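Local coordinates for protein predicted acetamidase/formamidase (Thermoanaerobacter tengcongensis, PDB 3TKK) that probably hydrolyses carbon-nitrogen bonds other than peptide bonds in linear amides, and binds zinc and calcium ions, at residues A[76-81]-A[208-213]; A[168-173]-A[221-226]. All blocks are in the same frame, centred on the assembly; numbering follows the deposited sequence.

Of the four strands involved, 76-86 comes first from the N terminus, then strand 168-172 beside it, then strand 203-212 on the far side of 76-86, and finally 221-223 on the far side of 168-172. Contact 1 therefore closes a loop of 126 residues and contact 2 one of 47. Their segments alternate along the chain, so the two closures cross. The seam between them runs through backbone pairs L77 with F171 and V79 with V169, where L77 N lies 2.7 Å from F171 O. Together the contacts set four neighbouring antiparallel strands into one large mixed sheet, in the order 203-212, 76-86, 168-172, 221-223.

Contact 1 (A[76-81]-A[208-213]); sequences VLKVKI and EVEVIK
V76 opens a regular antiparallel ladder by pairing with I212: V76 N reaches I212 O at 2.9 Å and V76 O takes I212 N in return. Their side chains meet on the same face, CB to CB at 4.0 Å. L77 turns to the other face, where its CD1 lies 4.3 Å from V209 CB and, a little farther, near V211 CG2. K78 and E210 form the next hydrogen-bonded pair, with E210 N 2.7 Å from K78 O. With CG anti to the backbone N (chi1 164°) and an extended chain beyond, K78 runs alongside the E210 side chain, both pointing the same way, and its NZ makes a long salt bridge to E210 OE1 at 3.9 Å. With an alanine here, the E210 carboxylate would probably be left without this charge partner and the methylenes beside it, and freer to turn. V79 returns to the L77 face; its CA-H points at E208 O, and L180 of strand 180-186 packs against it as well as against L77 and V209. K80 closes the ladder with E208. Its chain bends back at chi3 and chi4, bringing NZ to 4.2 Å from E208 OE2 and 4.4 Å from E210 OE2, beyond salt-bridge range of both; E208 OE1 has a salt bridge to K82 instead. The chemistry is thus divided by face: L77, V79, V209 and V211 pack against strands 62-69 and 180-186, while the other face carries the lysines and glutamates, with V76 and I212 at its end. With such long charge separations, the six backbone bonds probably carry most of the join.

Contact 2 (A[168-173]-A[221-226]); sequences EVYFPV and VVKTAE
Y170 and V221 bond both ways through their backbones, Y170 N to V221 O at 2.8 Å and V221 N to Y170 O at 3.0 Å, and E168 and K223 repeat the pattern two residues along. Between them V169 faces V222 in a non-hydrogen-bonded pair, where V169 CA-H approaches V221 O. The Y170 ring has CG beside its backbone N (chi1 -69°), which sets V221 O in plane at the ring's edge, 3.7 Å from CD2, and brings CE2 to 4.1 Å from K223 CB. E168 and K223 run side by side but their charges do not touch: E168 OE1 stands 4.5 Å from K223 NZ. A water spans the gap, donating to E168 OE1 and accepting from K223 NZ at 2.6 Å. Y170 OH donates to E168 OE1, though the very short modelled length, 2.4 Å, is doubtful.

Farther out, F301 meets the Y170 ring edge-to-face, while K78 touches both E168 and Y170; I163 packs on V169 and L162 on V222. Strand 76-86 flanks 168-172 on one side and 227-234 flanks 221-223 on the other, so the pair lies in the middle of the large sheet.

Contact 1 (A[76-81]-A[208-213])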
# COMPACT_ATOMS: atom_id res chain seq x y z
N VAL A 76 -7.67 -8.53 -24.98
CA VAL A 76 -7.59 -7.76 -23.80
C VAL A 76 -8.26 -6.46 -24.23
O VAL A 76 -8.07 -6.03 -25.38
CB VAL A 76 -6.10 -7.51 -23.35
CG1 VAL A 76 -5.99 -6.27 -22.46
CG2 VAL A 76 -5.56 -8.77 -22.62
N LEU A 77 -9.07 -5.85 -23.35
CA LEU A 77 -9.58 -4.49 -23.73
C LEU A 77 -8.83 -3.44 -23.01
O LEU A 77 -8.81 -3.45 -21.76
CB LEU A 77 -11.02 -4.35 -23.36
CG LEU A 77 -11.81 -3.07 -23.63
CD1 LEU A 77 -12.15 -3.13 -25.14
CD2 LEU A 77 -13.13 -3.06 -22.79
N LYS A 78 -8.30 -2.48 -23.76
CA LYS A 78 -7.62 -1.32 -23.19
C LYS A 78 -8.55 -0.08 -23.21
O LYS A 78 -9.19 0.18 -24.23
CB LYS A 78 -6.34 -1.06 -23.97
CG LYS A 78 -5.70 0.35 -23.74
CD LYS A 78 -4.42 0.50 -24.66
CE LYS A 78 -4.25 1.97 -25.01
NZ LYS A 78 -2.93 2.13 -25.74
N VAL A 79 -8.64 0.57 -22.03
CA VAL A 79 -9.57 1.65 -21.80
C VAL A 79 -8.72 2.82 -21.32
O VAL A 79 -8.11 2.83 -20.24
CB VAL A 79 -10.67 1.30 -20.77
CG1 VAL A 79 -11.65 2.54 -20.59
CG2 VAL A 79 -11.35 -0.08 -21.04
N LYS A 80 -8.60 3.82 -22.15
CA LYS A 80 -7.82 5.00 -21.79
C LYS A 80 -8.79 5.98 -21.13
O LYS A 80 -9.74 6.49 -21.82
CB LYS A 80 -7.21 5.58 -23.09
CG LYS A 80 -6.32 6.79 -22.81
CD LYS A 80 -5.66 7.36 -24.14
CE LYS A 80 -4.70 6.39 -24.84
NZ LYS A 80 -5.49 5.23 -25.38
N ILE A 81 -8.52 6.33 -19.84
CA ILE A 81 -9.30 7.34 -19.10
C ILE A 81 -8.69 8.76 -19.42
O ILE A 81 -7.60 9.11 -18.92
CB ILE A 81 -9.22 7.10 -17.62
CG1 ILE A 81 -9.61 5.61 -17.29
CG2 ILE A 81 -10.23 8.10 -16.91
CD1 ILE A 81 -10.93 5.27 -17.95
N GLU A 208 -11.51 6.08 -24.07
CA GLU A 208 -11.35 5.53 -25.41
C GLU A 208 -11.15 4.04 -25.23
O GLU A 208 -10.62 3.64 -24.20
CB GLU A 208 -10.14 6.16 -26.10
CG GLU A 208 -9.78 5.35 -27.31
CD GLU A 208 -8.59 5.89 -28.10
OE1 GLU A 208 -8.32 7.11 -27.98
OE2 GLU A 208 -7.93 5.08 -28.83
N VAL A 209 -11.61 3.22 -26.16
CA VAL A 209 -11.45 1.80 -26.05
C VAL A 209 -10.56 1.28 -27.17
O VAL A 209 -10.67 1.75 -28.28
CB VAL A 209 -12.78 1.02 -26.07
CG1 VAL A 209 -13.59 1.18 -24.78
CG2 VAL A 209 -13.67 1.45 -27.35
N GLU A 210 -9.73 0.27 -26.87
CA GLU A 210 -8.97 -0.48 -27.92
C GLU A 210 -8.95 -1.98 -27.64
O GLU A 210 -8.67 -2.37 -26.53
CB GLU A 210 -7.53 -0.07 -27.94
CG GLU A 210 -7.36 1.29 -28.54
CD GLU A 210 -5.89 1.61 -28.77
OE1 GLU A 210 -4.98 0.68 -28.71
OE2 GLU A 210 -5.67 2.79 -29.03
N VAL A 211 -9.14 -2.78 -28.66
CA VAL A 211 -9.01 -4.22 -28.52
C VAL A 211 -7.51 -4.57 -28.73
O VAL A 211 -6.91 -4.15 -29.72
CB VAL A 211 -9.93 -4.90 -29.53
CG1 VAL A 211 -9.75 -6.39 -29.48
CG2 VAL A 211 -11.35 -4.49 -29.20
N ILE A 212 -6.90 -5.24 -27.77
CA ILE A 212 -5.52 -5.77 -27.94
C ILE A 212 -5.56 -7.25 -28.20
O ILE A 212 -6.22 -7.99 -27.44
CB ILE A 212 -4.71 -5.65 -26.64
CG1 ILE A 212 -4.56 -4.17 -26.15
CG2 ILE A 212 -3.40 -6.40 -26.81
CD1 ILE A 212 -4.10 -3.26 -27.19
N LYS A 213 -4.88 -7.70 -29.26
CA LYS A 213 -4.72 -9.12 -29.61
C LYS A 213 -3.37 -9.75 -29.22
O LYS A 213 -2.35 -9.08 -29.17
CB LYS A 213 -4.93 -9.33 -31.13
CG LYS A 213 -6.15 -8.62 -31.71
CD LYS A 213 -7.33 -9.51 -31.44
CE LYS A 213 -8.51 -9.18 -32.32
NZ LYS A 213 -9.68 -9.95 -31.89

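Contact 2 (A[168-173]-A[221-226])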
# COMPACT_ATOMS: atom_id res chain seq x y z
N GLU A 168 -4.60 3.98 -18.02
CA GLU A 168 -5.12 3.01 -18.94
C GLU A 168 -5.39 1.76 -18.13
O GLU A 168 -4.53 1.28 -17.44
CB GLU A 168 -4.01 2.67 -19.94
CG GLU A 168 -3.86 3.70 -21.04
CD GLU A 168 -2.52 3.45 -21.75
OE1 GLU A 168 -1.91 2.33 -21.59
OE2 GLU A 168 -2.08 4.34 -22.40
N VAL A 169 -6.59 1.22 -18.20
CA VAL A 169 -6.88 -0.05 -17.54
C VAL A 169 -7.05 -1.17 -18.57
O VAL A 169 -7.76 -0.95 -19.62
CB VAL A 169 -8.20 0.12 -16.85
CG1 VAL A 169 -8.36 -1.10 -15.91
CG2 VAL A 169 -8.16 1.42 -16.02
N TYR A 170 -6.45 -2.34 -18.34
CA TYR A 170 -6.44 -3.37 -19.31
C TYR A 170 -7.22 -4.43 -18.71
O TYR A 170 -6.93 -4.79 -17.61
CB TYR A 170 -5.00 -3.81 -19.53
CG TYR A 170 -4.18 -2.75 -20.21
CD1 TYR A 170 -3.91 -2.85 -21.60
CD2 TYR A 170 -3.68 -1.70 -19.51
CE1 TYR A 170 -3.15 -1.95 -22.24
CE2 TYR A 170 -2.86 -0.77 -20.13
CZ TYR A 170 -2.63 -0.87 -21.49
OH TYR A 170 -1.85 0.03 -22.13
N PHE A 171 -8.21 -5.00 -19.44
CA PHE A 171 -9.00 -6.03 -18.90
C PHE A 171 -8.93 -7.28 -19.74
O PHE A 171 -9.08 -7.20 -21.00
CB PHE A 171 -10.54 -5.59 -18.98
CG PHE A 171 -10.89 -4.50 -18.04
CD1 PHE A 171 -11.03 -4.75 -16.70
CD2 PHE A 171 -11.11 -3.26 -18.51
CE1 PHE A 171 -11.30 -3.69 -15.76
CE2 PHE A 171 -11.38 -2.16 -17.62
CZ PHE A 171 -11.52 -2.40 -16.25
N PRO A 172 -8.78 -8.41 -19.11
CA PRO A 172 -9.07 -9.61 -19.90
C PRO A 172 -10.50 -9.66 -20.40
O PRO A 172 -11.42 -9.37 -19.63
CB PRO A 172 -8.96 -10.77 -18.90
CG PRO A 172 -8.59 -10.21 -17.55
CD PRO A 172 -8.71 -8.66 -17.66
N VAL A 173 -10.70 -10.12 -21.65
CA VAL A 173 -12.03 -10.27 -22.29
C VAL A 173 -12.54 -11.70 -22.08
O VAL A 173 -11.88 -12.69 -22.44
CB VAL A 173 -11.96 -9.93 -23.82
CG1 VAL A 173 -13.34 -9.89 -24.43
CG2 VAL A 173 -11.40 -8.46 -23.97
N VAL A 221 -5.11 -4.78 -15.18
CA VAL A 221 -3.84 -4.09 -14.96
C VAL A 221 -4.06 -2.57 -15.20
O VAL A 221 -4.90 -2.20 -16.02
CB VAL A 221 -2.80 -4.55 -16.04
CG1 VAL A 221 -1.51 -3.53 -16.05
CG2 VAL A 221 -2.37 -5.99 -15.79
N VAL A 222 -3.44 -1.71 -14.42
CA VAL A 222 -3.60 -0.25 -14.65
C VAL A 222 -2.28 0.30 -14.93
O VAL A 222 -1.24 -0.06 -14.27
CB VAL A 222 -4.35 0.56 -13.49
CG1 VAL A 222 -3.76 0.22 -12.17
CG2 VAL A 222 -4.18 2.16 -13.80
N LYS A 223 -2.22 1.19 -15.92
CA LYS A 223 -0.92 1.77 -16.19
C LYS A 223 -1.12 3.28 -16.14
O LYS A 223 -2.07 3.77 -16.73
CB LYS A 223 -0.46 1.41 -17.60
CG LYS A 223 0.85 2.20 -18.06
CD LYS A 223 1.31 1.77 -19.49
CE LYS A 223 2.46 2.70 -20.03
NZ LYS A 223 2.59 2.36 -21.46
N THR A 224 -0.26 4.00 -15.43
CA THR A 224 -0.43 5.41 -15.30
C THR A 224 0.77 5.91 -16.01
O THR A 224 1.52 5.14 -16.65
CB THR A 224 -0.40 5.89 -13.81
OG1 THR A 224 0.94 5.68 -13.32
CG2 THR A 224 -1.43 5.02 -12.87
N ALA A 225 0.95 7.21 -15.95
CA ALA A 225 2.18 7.80 -16.52
C ALA A 225 3.49 7.28 -15.92
O ALA A 225 4.56 7.24 -16.62
CB ALA A 225 2.13 9.28 -16.34
N GLU A 226 3.40 6.82 -14.69
CA GLU A 226 4.57 6.42 -13.87
C GLU A 226 4.74 4.92 -13.55
O GLU A 226 5.85 4.42 -13.61
CB GLU A 226 4.60 7.34 -12.63
CG GLU A 226 4.52 8.90 -13.04
CD GLU A 226 5.68 9.40 -13.91
OE1 GLU A 226 6.78 8.83 -13.76
OE2 GLU A 226 5.56 10.41 -14.72
O HOH W 1 0.44 2.80 -22.86